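Local structure of putative GH105 family protein (Salmonella enterica subsp. enterica serovar Paratyphi A, 3QWT) at residues A[215-218]-A[223-226]; A[164-169]-A[198-203]. The protein is of unknown function but is a putative family GH105 glycoside hydrolase with an alpha/alpha toroid fold, probably acting on unsaturated uronyl-capped sugars. One frame throughout, in Å; residues are numbered along the deposited sequence.

In the fold
Both contacts gather round the small antiparallel sheet of strands 165-167 and 216-218 at one end of the alpha/alpha toroid, with centres about 10 Å apart. Contact 1 lies farther out, about 20 Å from the centre of the chain, and ties strand 216-218 to the loop that leaves it. Contact 2, about 16 Å from that centre, sets strand 165-167 against helix 188-205. The sheet joins them through a probable hydrogen bond from M166 N to W217 O, 2.8 Å. Both are largely buried, but contact 1 has direct backbone and amide hydrogen bonds and two partly exposed rings, whereas contact 2 packs selenomethionine on imidazole and leucine, its segments bridged by water. Each also reaches a second subunit.

Contact 1: residues A[215-218]-A[223-226]; sequences HGWS and HNFA
S218 and H223 form the single antiparallel bridge, a hydrogen-bonded pair, that closes a four-residue loop after strand 216-218 before the chain runs on to helix 231-248. The tight part lies along the backbone. S218 N donates to H223 O over 2.9 Å, fairly straight at 162°, while the return bond from H223 N to S218 O is weak at 3.3 Å. Chi1 of W217, at 163°, swings the indole away from its own N and along the returning chain, where CE3 comes 3.2 Å from H223 O and H223 N lies over one face. N224 supplies the other grip: its ND2 gives a 2.7 Å hydrogen bond to G216 O, approaching from above the carbonyl plane. ND2 also bonds N204 O, and OD1 accepts a hydrogen bond from K208 NZ of the second subunit, so the amide is held at both ends; OD1 also meets the edge of W217 near its plane.

The side of H223 and F225 is looser and partly exposed. Here apolar touches replace backbone bonds: S218 CB sits over one face of the imidazole and 3.7 Å from F225 CZ, while its OG turns to D220 N. F225 N fixes the rotation of the imidazole by donating to H223 ND1, exactly in the ring plane, and H223 CE1 rests over the centre of the phenyl face. At the amide of G216 the link is through a water, which accepts from G216 N at 3.1 Å and donates to N224 O at 2.8 Å.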
loop_
_atom_site.group_PDB
_atom_site.type_symbol
_atom_site.label_atom_id
_atom_site.label_comp_id
_atom_site.label_asym_id
_atom_site.label_seq_id
_atom_site.Cartn_x
_atom_site.Cartn_y
_atom_site.Cartn_z
ATOM N N HIS A 215 31.032 31.991 9.935
ATOM C CA HIS A 215 30.976 32.118 8.483
ATOM C C HIS A 215 31.513 30.875 7.768
ATOM O O HIS A 215 30.828 30.301 6.917
ATOM C CB HIS A 215 31.703 33.376 7.987
ATOM C CG HIS A 215 31.573 33.589 6.513
ATOM N ND1 HIS A 215 32.447 34.375 5.791
ATOM C CD2 HIS A 215 30.667 33.113 5.625
ATOM C CE1 HIS A 215 32.083 34.371 4.519
ATOM N NE2 HIS A 215 31.007 33.616 4.393
ATOM N N GLY A 216 32.728 30.457 8.119
ATOM C CA GLY A 216 33.370 29.357 7.423
ATOM C C GLY A 216 34.037 28.296 8.286
ATOM O O GLY A 216 34.284 28.491 9.486
ATOM N N TRP A 217 34.333 27.168 7.637
ATOM C CA TRP A 217 35.040 26.037 8.230
ATOM C C TRP A 217 36.010 25.465 7.204
ATOM O O TRP A 217 35.691 25.367 6.012
ATOM C CB TRP A 217 34.047 24.938 8.647
ATOM C CG TRP A 217 34.695 23.601 8.891
ATOM C CD1 TRP A 217 34.766 22.558 8.018
ATOM C CD2 TRP A 217 35.370 23.173 10.078
ATOM N NE1 TRP A 217 35.442 21.509 8.588
ATOM C CE2 TRP A 217 35.828 21.867 9.851
ATOM C CE3 TRP A 217 35.644 23.776 11.308
ATOM C CZ2 TRP A 217 36.530 21.146 10.814
ATOM C CZ3 TRP A 217 36.344 23.062 12.258
ATOM C CH2 TRP A 217 36.781 21.763 12.007
ATOM N N SER A 218 37.184 25.060 7.662
ATOM C CA SER A 218 38.113 24.381 6.776
ATOM C C SER A 218 38.602 23.060 7.350
ATOM O O SER A 218 38.984 22.976 8.521
ATOM C CB SER A 218 39.307 25.269 6.443
ATOM O OG SER A 218 40.204 24.550 5.620
ATOM N N HIS A 223 39.535 24.451 11.438
ATOM C CA HIS A 223 39.271 25.710 12.119
ATOM C C HIS A 223 38.118 26.456 11.447
ATOM O O HIS A 223 37.667 26.080 10.349
ATOM C CB HIS A 223 40.533 26.578 12.124
ATOM C CG HIS A 223 41.025 26.915 10.752
ATOM N ND1 HIS A 223 40.489 27.941 10.002
ATOM C CD2 HIS A 223 41.988 26.352 9.984
ATOM C CE1 HIS A 223 41.109 28.002 8.837
ATOM N NE2 HIS A 223 42.022 27.047 8.799
ATOM N N ASN A 224 37.627 27.490 12.128
ATOM C CA ASN A 224 36.594 28.366 11.584
ATOM C C ASN A 224 37.130 29.744 11.205
ATOM O O ASN A 224 36.435 30.751 11.362
ATOM C CB ASN A 224 35.427 28.511 12.561
ATOM C CG ASN A 224 34.598 27.235 12.674
ATOM O OD1 ASN A 224 34.742 26.479 13.628
ATOM N ND2 ASN A 224 33.738 26.986 11.685
ATOM N N PHE A 225 38.355 29.783 10.690
ATOM C CA PHE A 225 38.985 31.049 10.285
ATOM C C PHE A 225 38.928 32.070 11.415
ATOM O O PHE A 225 39.332 31.781 12.546
ATOM C CB PHE A 225 38.348 31.594 8.995
ATOM C CG PHE A 225 38.502 30.664 7.824
ATOM C CD1 PHE A 225 39.534 30.837 6.913
ATOM C CD2 PHE A 225 37.659 29.570 7.676
ATOM C CE1 PHE A 225 39.700 29.955 5.859
ATOM C CE2 PHE A 225 37.816 28.688 6.620
ATOM C CZ PHE A 225 38.836 28.881 5.706
ATOM N N ALA A 226 38.405 33.252 11.117
ATOM C CA ALA A 226 38.343 34.325 12.105
ATOM C C ALA A 226 37.246 34.109 13.151
ATOM O O ALA A 226 37.023 34.974 13.992
ATOM C CB ALA A 226 38.148 35.661 11.408
HETATM O O HOH W 1 34.160 32.008 10.359
#

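Contact 2: residues A[164-169]-A[198-203]; sequences QQMWDD and FLLHVQ
M166 reaches across to H201 and L200, joining strand 165-167 of the small two-stranded sheet to helix 188-205 of the alpha/alpha toroid; strand and helix segments run nearly perpendicular, their axes 98° apart and 9.3 Å at closest approach. The residue is modelled as selenomethionine. Its CB points toward the helix, but neither CB nor CG comes within 4.2 Å of 198-203; with chi2 fully extended (-180°) they serve as the span that carries the selenium across. SE then packs 3.9 Å from L200 CD2, the two side chains crossing at about a right angle, and lies above the H201 ring at a distance. A bend at chi3 (66°) turns the terminal CE over one imidazole face, offset toward the rim, though its modelled height is too small to be taken literally. Q197 and N204 of the same helix also border M166.

The H201 edge meets the strand backbone, with W167 O near the ring plane and 3.5 Å from CD2. The two imidazole nitrogens of H201 are engaged differently: H201 ND1 bonds Q197 O, one turn back, whereas a water lies 2.8 Å from H201 NE2 and accepts a hydrogen bond from W167 N (3.1 Å).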
loop_
_atom_site.group_PDB
_atom_site.type_symbol
_atom_site.label_atom_id
_atom_site.label_comp_id
_atom_site.label_asym_id
_atom_site.label_seq_id
_atom_site.Cartn_x
_atom_site.Cartn_y
_atom_site.Cartn_z
ATOM N N GLN A 164 38.838 22.302 0.603
ATOM C CA GLN A 164 38.489 21.837 1.949
ATOM C C GLN A 164 37.605 22.774 2.783
ATOM O O GLN A 164 37.414 22.523 3.968
ATOM C CB GLN A 164 39.760 21.516 2.741
ATOM C CG GLN A 164 40.504 20.295 2.244
ATOM C CD GLN A 164 39.821 18.999 2.636
ATOM O OE1 GLN A 164 38.595 18.885 2.602
ATOM N NE2 GLN A 164 40.615 18.016 3.025
ATOM N N GLN A 165 37.074 23.838 2.183
ATOM C CA GLN A 165 36.260 24.807 2.932
ATOM C C GLN A 165 34.759 24.584 2.759
ATOM O O GLN A 165 34.293 24.212 1.660
ATOM C CB GLN A 165 36.565 26.248 2.502
ATOM C CG GLN A 165 37.978 26.726 2.728
ATOM C CD GLN A 165 38.147 28.179 2.277
ATOM O OE1 GLN A 165 37.179 28.939 2.253
ATOM N NE2 GLN A 165 39.367 28.562 1.914
HETATM N N MSE A 166 34.021 24.841 3.845
HETATM C CA MSE A 166 32.553 24.857 3.850
HETATM C C MSE A 166 32.070 26.220 4.364
HETATM O O MSE A 166 32.573 26.720 5.374
HETATM C CB MSE A 166 32.002 23.732 4.730
HETATM C CG MSE A 166 32.283 22.324 4.205
HETATM SE SE MSE A 166 31.596 20.827 5.294
HETATM C CE MSE A 166 29.649 21.086 5.103
ATOM N N TRP A 167 31.115 26.834 3.671
ATOM C CA TRP A 167 30.609 28.146 4.098
ATOM C C TRP A 167 29.111 28.116 4.364
ATOM O O TRP A 167 28.388 27.310 3.766
ATOM C CB TRP A 167 30.851 29.214 3.018
ATOM C CG TRP A 167 32.272 29.446 2.624
ATOM C CD1 TRP A 167 33.337 28.642 2.872
ATOM C CD2 TRP A 167 32.776 30.571 1.895
ATOM N NE1 TRP A 167 34.478 29.194 2.339
ATOM C CE2 TRP A 167 34.159 30.375 1.728
ATOM C CE3 TRP A 167 32.189 31.723 1.368
ATOM C CZ2 TRP A 167 34.976 31.298 1.062
ATOM C CZ3 TRP A 167 32.997 32.635 0.695
ATOM C CH2 TRP A 167 34.378 32.417 0.556
ATOM N N ASP A 168 28.638 29.029 5.216
ATOM C CA ASP A 168 27.197 29.266 5.351
ATOM C C ASP A 168 26.492 29.350 3.981
ATOM O O ASP A 168 25.473 28.716 3.760
ATOM C CB ASP A 168 26.937 30.588 6.069
ATOM C CG ASP A 168 27.654 30.690 7.424
ATOM O OD1 ASP A 168 28.180 29.683 7.932
ATOM O OD2 ASP A 168 27.680 31.794 7.988
ATOM N N ASP A 169 27.046 30.181 3.102
ATOM C CA ASP A 169 26.416 30.598 1.863
ATOM C C ASP A 169 26.025 29.381 0.998
ATOM O O ASP A 169 25.064 29.420 0.229
ATOM C CB ASP A 169 27.359 31.545 1.085
ATOM C CG ASP A 169 27.882 32.733 1.951
ATOM O OD1 ASP A 169 27.561 33.910 1.650
ATOM O OD2 ASP A 169 28.620 32.493 2.932
ATOM N N PHE A 198 22.928 19.677 5.142
ATOM C CA PHE A 198 22.473 20.528 6.231
ATOM C C PHE A 198 23.128 20.085 7.539
ATOM O O PHE A 198 23.774 20.894 8.207
ATOM C CB PHE A 198 20.965 20.443 6.370
ATOM C CG PHE A 198 20.296 21.764 6.461
ATOM C CD1 PHE A 198 19.703 22.331 5.339
ATOM C CD2 PHE A 198 20.242 22.443 7.669
ATOM C CE1 PHE A 198 19.070 23.553 5.417
ATOM C CE2 PHE A 198 19.616 23.666 7.756
ATOM C CZ PHE A 198 19.029 24.226 6.626
ATOM N N LEU A 199 22.970 18.794 7.871
ATOM C CA LEU A 199 23.506 18.250 9.113
ATOM C C LEU A 199 25.014 18.477 9.233
ATOM O O LEU A 199 25.506 18.847 10.293
ATOM C CB LEU A 199 23.160 16.761 9.243
ATOM C CG LEU A 199 21.659 16.442 9.281
ATOM C CD1 LEU A 199 21.461 14.947 9.181
ATOM C CD2 LEU A 199 20.971 16.983 10.546
ATOM N N LEU A 200 25.746 18.280 8.140
ATOM C CA LEU A 200 27.196 18.439 8.188
ATOM C C LEU A 200 27.547 19.904 8.358
ATOM O O LEU A 200 28.485 20.237 9.096
ATOM C CB LEU A 200 27.883 17.883 6.932
ATOM C CG LEU A 200 29.399 17.741 7.100
ATOM C CD1 LEU A 200 29.706 16.769 8.235
ATOM C CD2 LEU A 200 30.075 17.273 5.820
ATOM N N HIS A 201 26.813 20.779 7.665
ATOM C CA HIS A 201 27.056 22.207 7.790
ATOM C C HIS A 201 26.825 22.640 9.247
ATOM O O HIS A 201 27.674 23.315 9.826
ATOM C CB HIS A 201 26.219 23.032 6.817
ATOM C CG HIS A 201 26.812 23.120 5.441
ATOM N ND1 HIS A 201 26.809 22.059 4.561
ATOM C CD2 HIS A 201 27.462 24.129 4.815
ATOM C CE1 HIS A 201 27.418 22.418 3.443
ATOM N NE2 HIS A 201 27.833 23.665 3.573
ATOM N N VAL A 202 25.694 22.232 9.826
ATOM C CA VAL A 202 25.407 22.512 11.222
ATOM C C VAL A 202 26.576 22.057 12.087
ATOM O O VAL A 202 27.119 22.848 12.849
ATOM C CB VAL A 202 24.091 21.855 11.700
ATOM C CG1 VAL A 202 23.949 21.943 13.233
ATOM C CG2 VAL A 202 22.909 22.522 11.040
ATOM N N GLN A 203 26.977 20.795 11.946
ATOM C CA GLN A 203 28.118 20.265 12.696
ATOM C C GLN A 203 29.333 21.208 12.691
ATOM O O GLN A 203 29.975 21.413 13.716
ATOM C CB GLN A 203 28.524 18.899 12.140
ATOM C CG GLN A 203 29.746 18.270 12.816
ATOM C CD GLN A 203 29.960 16.818 12.375
ATOM O OE1 GLN A 203 29.042 15.987 12.455
ATOM N NE2 GLN A 203 31.167 16.511 11.894
HETATM O O HOH W 2 29.861 24.616 1.891
#